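Local coordinates for protein mevalonate diphosphate decarboxylase (Legionella pneumophila, PDB 3LTO) that probably catalyses the ATP-dependent decarboxylation of mevalonate diphosphate to isopentenyl diphosphate, a step of isoprenoid biosynthesis, at residues A[138-143]-A[153-158]; A[23-28]-A[143-148]; A[229-234]-A[277-282]; A[30-35]-A[217-222]. One frame throughout, in Å; residues are numbered along the deposited sequence.

Leaving strand 2-12, the chain passes through loop 23-28 and enters strand 31-47. Contact 2 joins that loop to the end of helix 136-144, closing a long loop within the N-terminal domain. Contact 4 crosses it in the chain, since 30-35 starts inside that loop and meets helix 208-224 of the C-terminal domain beyond it. Contact 1, a short closure between helix 136-144 and the loop segment 153-158, crosses contact 2 at the shared Ser143, is nested within contact 4, and touches its strand where Tyr155 O and Pro157 O meet Thr35. Contact 3 follows in series, joining helix 228-247 to strand 279-281, and packs against contact 4 through Ile231 and Ile234.

Contact 1 of 4, residues A[138-143]-A[153-158]; sequences EQAQLS and SFYAPW
Phe154 presses its ring against helix 136-144, with Ala140 CA lying over one face, 3.9 Å from the ring centroid and 20° off the normal, in a CH-pi contact displaced toward the rim. Beside it the Ala140 methyl reaches Phe154 CD2 at 3.8 Å. The next turn of the helix brings in Ser143, whose CB packs obliquely on Phe154 CE2 at 3.4 Å, while its hydroxyl lies in plane at the ring edge. That hydroxyl is hydrogen-bonded to Ser150 OG, so its polar need is met away from the phenyl group. At another part of the rim, Gln139 CB touches Phe154 CE1 at 3.8 Å. The phenyl group reaches the helix because CG stands anti to its own carbonyl carbon (chi1 -73°). Tyr155 approaches the same alanine with its far end: Ala140 CB lies 3.8 Å from Tyr155 OH, obliquely to the ring, and Asp137 OD1, one turn earlier in the helix, is hydrogen-bonded to that OH. Ala115 and Lys119 of helix 110-129 also touch Phe154, which thus touches two helices of the N-terminal domain, just ahead of strand 158-162. No hydrogen bond joins the two segments directly, so their cohesion comes mainly from dispersion and CH-pi contact, with the tyrosine hydroxyl adding a directional tie to the helix through Asp137.

Contact 2 of 4, residues A[23-28]-A[143-148]; sequences NSNLPD and SRLGSG. With SO4 (sulfate ion), chain D.
The Arg144 guanidinium has the Asn25 amide nitrogen over one face, while Asn25 O, a water and a sulfate oxygen gather around its edge. The amide and guanidinium planes are nearly parallel, 9° apart, and the two side chains come from opposite directions. Asn25 ND2 sits only 2.8 Å from Arg144 NH2; both are donors and not hydrogen-bonded, and so short an approach makes the modelled detail doubtful. Arg144 NH2 instead gives a hydrogen bond to Asn25 O (2.5 Å, N-H...O 163°), almost in the guanidinium plane, though its modelled length is doubtful and implies no special strength. Water 1 doubles this link, accepting from Arg144 NE at 3.1 Å and donating to Asn25 O at 3.2 Å. Arg144 NH1 turns to the sulfate and bonds its O1 at 2.7 Å. Every nitrogen of the guanidinium is therefore engaged at its edge, which should fix its rotation. A bend at chi2 (77°) carries the guanidinium from the helix to Asn25 and the sulfate. Asn25 OD1 makes a weak hydrogen bond with Lys20 NZ, and Leu145 CD2 closes on Asn25 ND2 at 4.0 Å. The sulfate is also held by Gly148 N, which bonds its O2 at 2.8 Å, and by Tyr16 OH and Lys20 NZ. A tyrosine, a lysine, an arginine and a backbone N-H around one anion are consistent with the pocket that holds the substrate's diphosphate in mevalonate diphosphate decarboxylases, here probably occupied by sulfate from the crystallisation liquor.

Contact 3 of 4, residues A[229-234]-A[277-282]; sequences TSIYQI and GPVVTM
Ile231 and Val279 meet methyl to methyl, CG2 to CG2 at 3.6 Å, the two branched side chains lying at a slant to one another. In each, the torsion chooses the branch that touches. Val279 holds CG1 anti to its backbone N (chi1 161°), which leaves CG2 turned to the helix, where it also comes within 4.1 Å of Tyr232 N. The longer arm of Ile231, CG1, packs on Ala222 of helix 208-224, while its CG2 meets both Val279 and Leu219 of that same helix. Helix 228-247 here lies along strand 279-281, an outermost strand within this chain of the four-stranded antiparallel sheet in the GHMP-type C-terminal domain. Val279 and Thr281 pair with Leu291 and His289 of the neighbouring strand, whereas Val280 N points the other way and is taken up by a water. This water accepts from Val280 N at 2.7 Å and donates to Tyr232 O at 2.6 Å, spanning the gap between helix and strand. The Tyr232 ring, with CG anti to the backbone N (chi1 156°), swings toward the loop ahead of the strand. Its CD1 comes within 3.4 Å of Pro278 O, obliquely to the ring. Trp271 of helix 258-274 serves both partners: its ring stacks on Tyr232 and its NE1 donates a hydrogen bond to Pro278 O.

Contact 4 of 4, residues A[30-35]-A[217-222]; sequences SSLSYT and KLLLNA
Leu32 CD2 and Leu219 CD2 touch at 3.7 Å, one methyl on each side of the junction between the two domains of this GHMP-superfamily fold. Leu32 comes from strand 31-47 of the N-terminal domain and Leu219 from helix 208-224 of the C-terminal domain. No polar group joins the two segments; the meeting is purely apolar and small. Both leucines send CG anti to the backbone N (chi1 175° in Leu32 and -175° in Leu219), extending their branches across the gap between backbones whose nearest CA atoms, those of Leu32 and Leu220, are 9.5 Å apart. Leu220 joins more loosely from the side, its CD1 lying 4.4 Å from the same Leu32 CD2. One methyl of the strand is thus shared by two consecutive leucines of the helix. In the next shell, Leu13 is hydrogen-bonded through its backbone to Leu32 and also packs on Leu219, while Ile14 touches Leu219 as well. Trp161 and Ala159 of strand 158-162 hold Ser31 and Ser33 by backbone hydrogen bonds, fixing the strand on either side of Leu32. Just before the strand Ser30 N is hydrogen-bonded to Glu213 OE2, earlier in the same helix as Leu219, and its OG to Thr162 OG1 and to Gly310 O of the second subunit. The other branch of Leu32 stands further from the helix, its CD1 4.8 Å from Leu220 CD1.

Contact 1 of 4, residues A[138-143]-A[153-158]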
loop_
_atom_site.group_PDB
_atom_site.type_symbol
_atom_site.label_atom_id
_atom_site.label_comp_id
_atom_site.label_asym_id
_atom_site.label_seq_id
_atom_site.Cartn_x
_atom_site.Cartn_y
_atom_site.Cartn_z
ATOM N N GLU A 138 -0.939 5.555 10.661
ATOM C CA GLU A 138 -2.182 4.862 10.950
ATOM C C GLU A 138 -3.335 5.846 10.890
ATOM O O GLU A 138 -4.429 5.513 10.451
ATOM C CB GLU A 138 -2.122 4.227 12.334
ATOM C CG GLU A 138 -1.020 3.200 12.461
ATOM C CD GLU A 138 -1.012 2.517 13.811
ATOM O OE1 GLU A 138 -0.748 3.196 14.833
ATOM O OE2 GLU A 138 -1.276 1.295 13.838
ATOM N N GLN A 139 -3.084 7.069 11.335
ATOM C CA GLN A 139 -4.122 8.085 11.331
ATOM C C GLN A 139 -4.495 8.479 9.909
ATOM O O GLN A 139 -5.664 8.695 9.607
ATOM C CB GLN A 139 -3.654 9.311 12.121
ATOM C CG GLN A 139 -3.938 9.196 13.595
ATOM C CD GLN A 139 -3.429 10.379 14.373
ATOM O OE1 GLN A 139 -2.396 10.296 15.036
ATOM N NE2 GLN A 139 -4.145 11.497 14.290
ATOM N N ALA A 140 -3.491 8.565 9.044
ATOM C CA ALA A 140 -3.712 8.924 7.652
ATOM C C ALA A 140 -4.539 7.845 6.974
ATOM O O ALA A 140 -5.465 8.157 6.228
ATOM C CB ALA A 140 -2.372 9.090 6.924
ATOM N N GLN A 141 -4.198 6.583 7.245
ATOM C CA GLN A 141 -4.898 5.443 6.653
ATOM C C GLN A 141 -6.366 5.510 7.064
ATOM O O GLN A 141 -7.260 5.289 6.248
ATOM C CB GLN A 141 -4.279 4.109 7.127
ATOM C CG GLN A 141 -4.771 3.651 8.512
ATOM C CD GLN A 141 -3.961 2.519 9.156
ATOM O OE1 GLN A 141 -4.274 2.086 10.276
ATOM N NE2 GLN A 141 -2.924 2.038 8.461
ATOM N N LEU A 142 -6.606 5.828 8.334
ATOM C CA LEU A 142 -7.965 5.932 8.862
ATOM C C LEU A 142 -8.698 7.088 8.190
ATOM O O LEU A 142 -9.807 6.923 7.671
ATOM C CB LEU A 142 -7.935 6.165 10.378
ATOM C CG LEU A 142 -7.542 4.995 11.286
ATOM C CD1 LEU A 142 -7.459 5.472 12.728
ATOM C CD2 LEU A 142 -8.577 3.880 11.155
ATOM N N SER A 143 -8.064 8.259 8.195
ATOM C CA SER A 143 -8.658 9.446 7.599
ATOM C C SER A 143 -8.982 9.166 6.135
ATOM O O SER A 143 -9.965 9.662 5.594
ATOM C CB SER A 143 -7.684 10.624 7.718
ATOM O OG SER A 143 -8.344 11.857 7.499
ATOM N N SER A 153 -2.888 15.198 3.892
ATOM C CA SER A 153 -2.698 16.338 4.785
ATOM C C SER A 153 -1.870 16.029 6.031
ATOM O O SER A 153 -1.533 16.934 6.787
ATOM C CB SER A 153 -4.052 16.923 5.192
ATOM O OG SER A 153 -4.643 17.604 4.098
ATOM N N PHE A 154 -1.541 14.753 6.226
ATOM C CA PHE A 154 -0.751 14.303 7.370
ATOM C C PHE A 154 0.756 14.417 7.127
ATOM O O PHE A 154 1.564 14.028 7.977
ATOM C CB PHE A 154 -1.105 12.846 7.699
ATOM C CG PHE A 154 -2.455 12.686 8.332
ATOM C CD1 PHE A 154 -2.590 12.697 9.716
ATOM C CD2 PHE A 154 -3.603 12.610 7.548
ATOM C CE1 PHE A 154 -3.849 12.643 10.312
ATOM C CE2 PHE A 154 -4.872 12.557 8.137
ATOM C CZ PHE A 154 -4.992 12.574 9.519
ATOM N N TYR A 155 1.133 14.942 5.965
ATOM C CA TYR A 155 2.543 15.082 5.620
ATOM C C TYR A 155 2.780 16.453 5.010
ATOM O O TYR A 155 1.860 17.061 4.475
ATOM C CB TYR A 155 2.938 13.986 4.625
ATOM C CG TYR A 155 2.557 12.603 5.108
ATOM C CD1 TYR A 155 3.403 11.875 5.944
ATOM C CD2 TYR A 155 1.315 12.050 4.785
ATOM C CE1 TYR A 155 3.025 10.636 6.453
ATOM C CE2 TYR A 155 0.925 10.809 5.291
ATOM C CZ TYR A 155 1.785 10.111 6.127
ATOM O OH TYR A 155 1.396 8.904 6.661
ATOM N N ALA A 156 4.019 16.928 5.102
ATOM C CA ALA A 156 4.412 18.229 4.574
ATOM C C ALA A 156 5.931 18.262 4.397
ATOM O O ALA A 156 6.651 17.513 5.062
ATOM C CB ALA A 156 3.974 19.326 5.535
ATOM N N PRO A 157 6.437 19.125 3.495
ATOM C CA PRO A 157 5.652 20.041 2.664
ATOM C C PRO A 157 5.033 19.399 1.418
ATOM O O PRO A 157 4.156 19.984 0.789
ATOM C CB PRO A 157 6.658 21.140 2.326
ATOM C CG PRO A 157 7.927 20.365 2.194
ATOM C CD PRO A 157 7.872 19.454 3.407
ATOM N N TRP A 158 5.489 18.205 1.058
ATOM C CA TRP A 158 4.937 17.498 -0.098
ATOM C C TRP A 158 4.509 16.095 0.300
ATOM O O TRP A 158 5.169 15.443 1.107
ATOM C CB TRP A 158 5.961 17.389 -1.231
ATOM C CG TRP A 158 6.380 18.692 -1.806
ATOM C CD1 TRP A 158 7.437 19.461 -1.413
ATOM C CD2 TRP A 158 5.724 19.413 -2.857
ATOM N NE1 TRP A 158 7.476 20.622 -2.156
ATOM C CE2 TRP A 158 6.436 20.617 -3.047
ATOM C CE3 TRP A 158 4.600 19.160 -3.655
ATOM C CZ2 TRP A 158 6.061 21.569 -4.001
ATOM C CZ3 TRP A 158 4.225 20.105 -4.602
ATOM C CH2 TRP A 158 4.955 21.296 -4.768
#

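Contact 2 of 4, residues A[23-28]-A[143-148]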
loop_
_atom_site.group_PDB
_atom_site.type_symbol
_atom_site.label_atom_id
_atom_site.label_comp_id
_atom_site.label_asym_id
_atom_site.label_seq_id
_atom_site.Cartn_x
_atom_site.Cartn_y
_atom_site.Cartn_z
ATOM N N ASN A 23 -13.071 -2.759 -4.821
ATOM C CA ASN A 23 -12.909 -3.738 -3.753
ATOM C C ASN A 23 -11.758 -3.535 -2.768
ATOM O O ASN A 23 -11.908 -3.816 -1.574
ATOM C CB ASN A 23 -12.806 -5.128 -4.372
ATOM C CG ASN A 23 -14.067 -5.524 -5.103
ATOM O OD1 ASN A 23 -14.012 -6.130 -6.174
ATOM N ND2 ASN A 23 -15.220 -5.189 -4.523
ATOM N N SER A 24 -10.616 -3.068 -3.265
ATOM C CA SER A 24 -9.443 -2.845 -2.419
ATOM C C SER A 24 -9.410 -1.422 -1.885
ATOM O O SER A 24 -8.726 -1.134 -0.906
ATOM C CB SER A 24 -8.167 -3.095 -3.217
ATOM O OG SER A 24 -8.017 -2.122 -4.240
ATOM N N ASN A 25 -10.151 -0.543 -2.554
ATOM C CA ASN A 25 -10.245 0.873 -2.213
ATOM C C ASN A 25 -8.922 1.611 -2.429
ATOM O O ASN A 25 -8.733 2.729 -1.946
ATOM C CB ASN A 25 -10.724 1.059 -0.771
ATOM C CG ASN A 25 -11.407 2.409 -0.552
ATOM O OD1 ASN A 25 -12.344 2.765 -1.269
ATOM N ND2 ASN A 25 -10.946 3.158 0.444
ATOM N N LEU A 26 -8.015 0.979 -3.164
ATOM C CA LEU A 26 -6.717 1.576 -3.470
ATOM C C LEU A 26 -6.897 2.527 -4.660
ATOM O O LEU A 26 -7.707 2.267 -5.546
ATOM C CB LEU A 26 -5.715 0.479 -3.836
ATOM C CG LEU A 26 -5.388 -0.538 -2.739
ATOM C CD1 LEU A 26 -4.724 -1.767 -3.351
ATOM C CD2 LEU A 26 -4.485 0.109 -1.700
ATOM N N PRO A 27 -6.147 3.641 -4.689
ATOM C CA PRO A 27 -6.269 4.597 -5.798
ATOM C C PRO A 27 -5.781 4.005 -7.113
ATOM O O PRO A 27 -4.802 3.262 -7.136
ATOM C CB PRO A 27 -5.409 5.774 -5.338
ATOM C CG PRO A 27 -4.331 5.095 -4.511
ATOM C CD PRO A 27 -5.122 4.076 -3.719
ATOM N N ASP A 28 -6.464 4.326 -8.207
ATOM C CA ASP A 28 -6.065 3.812 -9.511
ATOM C C ASP A 28 -4.732 4.402 -9.927
ATOM O O ASP A 28 -3.975 3.794 -10.685
ATOM C CB ASP A 28 -7.147 4.101 -10.549
ATOM C CG ASP A 28 -8.298 3.106 -10.474
ATOM O OD1 ASP A 28 -8.444 2.420 -9.437
ATOM O OD2 ASP A 28 -9.068 3.015 -11.449
ATOM N N SER A 143 -8.064 8.259 8.195
ATOM C CA SER A 143 -8.658 9.446 7.599
ATOM C C SER A 143 -8.982 9.166 6.135
ATOM O O SER A 143 -9.965 9.662 5.594
ATOM C CB SER A 143 -7.684 10.624 7.718
ATOM O OG SER A 143 -8.344 11.857 7.499
ATOM N N ARG A 144 -8.139 8.360 5.504
ATOM C CA ARG A 144 -8.309 7.993 4.105
ATOM C C ARG A 144 -9.712 7.460 3.817
ATOM O O ARG A 144 -10.267 7.705 2.747
ATOM C CB ARG A 144 -7.246 6.945 3.728
ATOM C CG ARG A 144 -7.666 5.909 2.684
ATOM C CD ARG A 144 -7.656 6.484 1.295
ATOM N NE ARG A 144 -8.204 5.580 0.280
ATOM C CZ ARG A 144 -9.326 5.817 -0.390
ATOM N NH1 ARG A 144 -10.027 6.914 -0.142
ATOM N NH2 ARG A 144 -9.722 4.992 -1.345
ATOM N N LEU A 145 -10.287 6.757 4.790
ATOM C CA LEU A 145 -11.608 6.144 4.644
ATOM C C LEU A 145 -12.800 7.089 4.614
ATOM O O LEU A 145 -13.881 6.716 4.156
ATOM C CB LEU A 145 -11.797 5.098 5.743
ATOM C CG LEU A 145 -10.666 4.066 5.715
ATOM C CD1 LEU A 145 -10.704 3.197 6.946
ATOM C CD2 LEU A 145 -10.798 3.235 4.450
ATOM N N GLY A 146 -12.616 8.303 5.114
ATOM C CA GLY A 146 -13.695 9.273 5.089
ATOM C C GLY A 146 -13.495 10.209 3.906
ATOM O O GLY A 146 -14.450 10.655 3.281
ATOM N N SER A 147 -12.234 10.503 3.604
ATOM C CA SER A 147 -11.878 11.382 2.497
ATOM C C SER A 147 -10.513 11.005 1.932
ATOM O O SER A 147 -9.489 11.143 2.604
ATOM C CB SER A 147 -11.845 12.836 2.961
ATOM O OG SER A 147 -11.030 13.614 2.100
ATOM N N GLY A 148 -10.507 10.530 0.694
ATOM C CA GLY A 148 -9.265 10.138 0.065
ATOM C C GLY A 148 -8.191 11.203 0.153
ATOM O O GLY A 148 -7.075 10.937 0.600
HETATM S S SO4 D . -12.876 9.090 -1.845
HETATM O O1 SO4 D . -11.774 8.122 -1.755
HETATM O O2 SO4 D . -12.890 9.952 -0.653
HETATM O O3 SO4 D . -12.693 9.925 -3.044
HETATM O O4 SO4 D . -14.157 8.370 -1.947
HETATM O O HOH W 1 -6.137 3.323 -0.251
#

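Contact 3 of 4, residues A[229-234]-A[277-282]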
loop_
_atom_site.group_PDB
_atom_site.type_symbol
_atom_site.label_atom_id
_atom_site.label_comp_id
_atom_site.label_asym_id
_atom_site.label_seq_id
_atom_site.Cartn_x
_atom_site.Cartn_y
_atom_site.Cartn_z
ATOM N N THR A 229 9.585 25.486 -15.417
ATOM C CA THR A 229 8.823 25.629 -16.648
ATOM C C THR A 229 8.096 24.317 -16.975
ATOM O O THR A 229 6.935 24.333 -17.407
ATOM C CB THR A 229 9.752 26.023 -17.831
ATOM O OG1 THR A 229 10.411 27.261 -17.536
ATOM C CG2 THR A 229 8.951 26.195 -19.102
ATOM N N SER A 230 8.771 23.186 -16.768
ATOM C CA SER A 230 8.153 21.886 -17.034
ATOM C C SER A 230 7.102 21.528 -15.980
ATOM O O SER A 230 6.110 20.860 -16.290
ATOM C CB SER A 230 9.204 20.775 -17.091
ATOM O OG SER A 230 9.891 20.788 -18.328
ATOM N N ILE A 231 7.326 21.954 -14.738
ATOM C CA ILE A 231 6.367 21.689 -13.669
ATOM C C ILE A 231 5.078 22.414 -14.075
ATOM O O ILE A 231 3.983 21.839 -14.044
ATOM C CB ILE A 231 6.884 22.215 -12.299
ATOM C CG1 ILE A 231 8.121 21.414 -11.884
ATOM C CG2 ILE A 231 5.794 22.094 -11.226
ATOM C CD1 ILE A 231 8.734 21.831 -10.563
ATOM N N TYR A 232 5.227 23.671 -14.482
ATOM C CA TYR A 232 4.091 24.478 -14.928
ATOM C C TYR A 232 3.309 23.775 -16.048
ATOM O O TYR A 232 2.109 23.551 -15.921
ATOM C CB TYR A 232 4.598 25.838 -15.414
ATOM C CG TYR A 232 3.709 26.558 -16.409
ATOM C CD1 TYR A 232 2.432 26.993 -16.058
ATOM C CD2 TYR A 232 4.171 26.846 -17.693
ATOM C CE1 TYR A 232 1.641 27.696 -16.955
ATOM C CE2 TYR A 232 3.385 27.554 -18.605
ATOM C CZ TYR A 232 2.123 27.976 -18.229
ATOM O OH TYR A 232 1.355 28.697 -19.117
ATOM N N GLN A 233 4.000 23.416 -17.127
ATOM C CA GLN A 233 3.372 22.761 -18.272
ATOM C C GLN A 233 2.695 21.439 -17.922
ATOM O O GLN A 233 1.555 21.188 -18.315
ATOM C CB GLN A 233 4.415 22.546 -19.372
ATOM C CG GLN A 233 5.153 23.826 -19.742
ATOM C CD GLN A 233 6.244 23.613 -20.775
ATOM O OE1 GLN A 233 7.040 22.681 -20.670
ATOM N NE2 GLN A 233 6.296 24.492 -21.770
ATOM N N ILE A 234 3.395 20.590 -17.183
ATOM C CA ILE A 234 2.833 19.310 -16.783
ATOM C C ILE A 234 1.579 19.516 -15.930
ATOM O O ILE A 234 0.538 18.916 -16.195
ATOM C CB ILE A 234 3.858 18.483 -15.979
ATOM C CG1 ILE A 234 5.111 18.239 -16.827
ATOM C CG2 ILE A 234 3.246 17.153 -15.564
ATOM C CD1 ILE A 234 6.265 17.664 -16.038
ATOM N N GLY A 277 6.942 32.172 -14.469
ATOM C CA GLY A 277 5.620 32.442 -13.939
ATOM C C GLY A 277 5.197 31.470 -12.860
ATOM O O GLY A 277 6.025 30.769 -12.282
ATOM N N PRO A 278 3.893 31.399 -12.575
ATOM C CA PRO A 278 3.396 30.492 -11.546
ATOM C C PRO A 278 2.999 29.108 -12.051
ATOM O O PRO A 278 2.754 28.900 -13.240
ATOM C CB PRO A 278 2.194 31.245 -11.012
ATOM C CG PRO A 278 1.603 31.793 -12.268
ATOM C CD PRO A 278 2.823 32.308 -13.025
ATOM N N VAL A 279 2.951 28.156 -11.129
ATOM C CA VAL A 279 2.502 26.821 -11.462
ATOM C C VAL A 279 1.001 26.988 -11.233
ATOM O O VAL A 279 0.588 27.666 -10.286
ATOM C CB VAL A 279 3.116 25.779 -10.510
ATOM C CG1 VAL A 279 2.306 24.490 -10.546
ATOM C CG2 VAL A 279 4.564 25.508 -10.924
ATOM N N VAL A 280 0.193 26.397 -12.109
ATOM C CA VAL A 280 -1.254 26.530 -12.035
ATOM C C VAL A 280 -2.001 25.205 -12.000
ATOM O O VAL A 280 -1.637 24.260 -12.697
ATOM C CB VAL A 280 -1.771 27.354 -13.247
ATOM C CG1 VAL A 280 -3.268 27.606 -13.123
ATOM C CG2 VAL A 280 -1.002 28.667 -13.339
ATOM N N THR A 281 -3.044 25.148 -11.175
ATOM C CA THR A 281 -3.873 23.956 -11.063
ATOM C C THR A 281 -5.283 24.348 -10.700
ATOM O O THR A 281 -5.534 25.465 -10.246
ATOM C CB THR A 281 -3.438 23.001 -9.949
ATOM O OG1 THR A 281 -2.060 23.202 -9.638
ATOM C CG2 THR A 281 -3.645 21.589 -10.390
HETATM N N MSE A 282 -6.180 23.385 -10.885
HETATM C CA MSE A 282 -7.587 23.520 -10.578
HETATM C C MSE A 282 -8.106 22.175 -10.089
HETATM O O MSE A 282 -7.657 21.127 -10.548
HETATM C CB MSE A 282 -8.390 23.884 -11.817
HETATM C CG MSE A 282 -8.049 25.194 -12.481
HETATM SE SE MSE A 282 -9.373 25.568 -13.852
HETATM C CE MSE A 282 -10.743 26.369 -12.734
HETATM O O HOH W 2 0.562 24.862 -14.285
#

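Contact 4 of 4, residues A[30-35]-A[217-222]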
loop_
_atom_site.group_PDB
_atom_site.type_symbol
_atom_site.label_atom_id
_atom_site.label_comp_id
_atom_site.label_asym_id
_atom_site.label_seq_id
_atom_site.Cartn_x
_atom_site.Cartn_y
_atom_site.Cartn_z
ATOM N N SER A 30 -1.368 7.206 -8.491
ATOM C CA SER A 30 -0.782 7.953 -7.404
ATOM C C SER A 30 -1.212 9.407 -7.511
ATOM O O SER A 30 -1.757 9.842 -8.537
ATOM C CB SER A 30 0.742 7.867 -7.469
ATOM O OG SER A 30 1.176 6.528 -7.333
ATOM N N SER A 31 -0.963 10.151 -6.439
ATOM C CA SER A 31 -1.281 11.568 -6.392
ATOM C C SER A 31 -0.186 12.299 -5.622
ATOM O O SER A 31 0.428 11.738 -4.710
ATOM C CB SER A 31 -2.654 11.792 -5.743
ATOM O OG SER A 31 -2.724 11.252 -4.430
ATOM N N LEU A 32 0.072 13.544 -6.014
ATOM C CA LEU A 32 1.095 14.383 -5.391
ATOM C C LEU A 32 0.509 15.756 -5.058
ATOM O O LEU A 32 -0.058 16.422 -5.931
ATOM C CB LEU A 32 2.279 14.564 -6.345
ATOM C CG LEU A 32 3.376 15.519 -5.881
ATOM C CD1 LEU A 32 4.294 14.811 -4.910
ATOM C CD2 LEU A 32 4.164 15.998 -7.071
ATOM N N SER A 33 0.659 16.192 -3.810
ATOM C CA SER A 33 0.112 17.479 -3.417
ATOM C C SER A 33 1.040 18.310 -2.542
ATOM O O SER A 33 1.971 17.791 -1.926
ATOM C CB SER A 33 -1.220 17.276 -2.688
ATOM O OG SER A 33 -1.032 16.515 -1.507
ATOM N N TYR A 34 0.774 19.612 -2.509
ATOM C CA TYR A 34 1.545 20.538 -1.696
ATOM C C TYR A 34 0.706 20.798 -0.450
ATOM O O TYR A 34 -0.497 21.035 -0.554
ATOM C CB TYR A 34 1.764 21.854 -2.435
ATOM C CG TYR A 34 2.628 22.831 -1.661
ATOM C CD1 TYR A 34 3.938 22.504 -1.316
ATOM C CD2 TYR A 34 2.129 24.067 -1.253
ATOM C CE1 TYR A 34 4.728 23.381 -0.580
ATOM C CE2 TYR A 34 2.915 24.950 -0.514
ATOM C CZ TYR A 34 4.212 24.599 -0.183
ATOM O OH TYR A 34 4.993 25.458 0.557
ATOM N N THR A 35 1.325 20.751 0.722
ATOM C CA THR A 35 0.579 20.983 1.950
ATOM C C THR A 35 0.497 22.484 2.233
ATOM O O THR A 35 1.510 23.146 2.417
ATOM C CB THR A 35 1.231 20.225 3.137
ATOM O OG1 THR A 35 1.384 18.839 2.790
ATOM C CG2 THR A 35 0.351 20.311 4.379
ATOM N N LYS A 217 5.622 10.866 -13.525
ATOM C CA LYS A 217 7.010 10.538 -13.818
ATOM C C LYS A 217 7.705 11.771 -14.376
ATOM O O LYS A 217 8.837 12.071 -14.005
ATOM C CB LYS A 217 7.099 9.396 -14.839
ATOM C CG LYS A 217 8.513 9.188 -15.384
ATOM C CD LYS A 217 8.543 8.235 -16.577
ATOM C CE LYS A 217 8.561 6.782 -16.139
ATOM N NZ LYS A 217 9.844 6.414 -15.466
ATOM N N LEU A 218 7.023 12.492 -15.264
ATOM C CA LEU A 218 7.604 13.697 -15.856
ATOM C C LEU A 218 7.766 14.799 -14.811
ATOM O O LEU A 218 8.808 15.454 -14.733
ATOM C CB LEU A 218 6.729 14.199 -17.012
ATOM C CG LEU A 218 6.662 13.306 -18.256
ATOM C CD1 LEU A 218 5.655 13.869 -19.245
ATOM C CD2 LEU A 218 8.039 13.219 -18.893
ATOM N N LEU A 219 6.730 14.992 -14.004
ATOM C CA LEU A 219 6.752 16.013 -12.965
ATOM C C LEU A 219 7.891 15.772 -11.967
ATOM O O LEU A 219 8.663 16.686 -11.657
ATOM C CB LEU A 219 5.412 16.030 -12.233
ATOM C CG LEU A 219 5.231 17.132 -11.193
ATOM C CD1 LEU A 219 5.482 18.504 -11.835
ATOM C CD2 LEU A 219 3.823 17.049 -10.607
ATOM N N LEU A 220 7.993 14.545 -11.464
ATOM C CA LEU A 220 9.047 14.210 -10.512
ATOM C C LEU A 220 10.415 14.513 -11.120
ATOM O O LEU A 220 11.295 15.042 -10.442
ATOM C CB LEU A 220 8.949 12.737 -10.110
ATOM C CG LEU A 220 8.428 12.381 -8.710
ATOM C CD1 LEU A 220 7.549 13.474 -8.169
ATOM C CD2 LEU A 220 7.677 11.055 -8.768
ATOM N N ASN A 221 10.587 14.187 -12.400
ATOM C CA ASN A 221 11.847 14.463 -13.085
ATOM C C ASN A 221 12.044 15.969 -13.200
ATOM O O ASN A 221 13.172 16.457 -13.170
ATOM C CB ASN A 221 11.869 13.846 -14.492
ATOM C CG ASN A 221 12.064 12.337 -14.471
ATOM O OD1 ASN A 221 12.906 11.816 -13.732
ATOM N ND2 ASN A 221 11.298 11.629 -15.295
ATOM N N ALA A 222 10.944 16.704 -13.341
ATOM C CA ALA A 222 11.013 18.161 -13.452
ATOM C C ALA A 222 11.522 18.718 -12.128
ATOM O O ALA A 222 12.394 19.586 -12.106
ATOM C CB ALA A 222 9.636 18.741 -13.776
#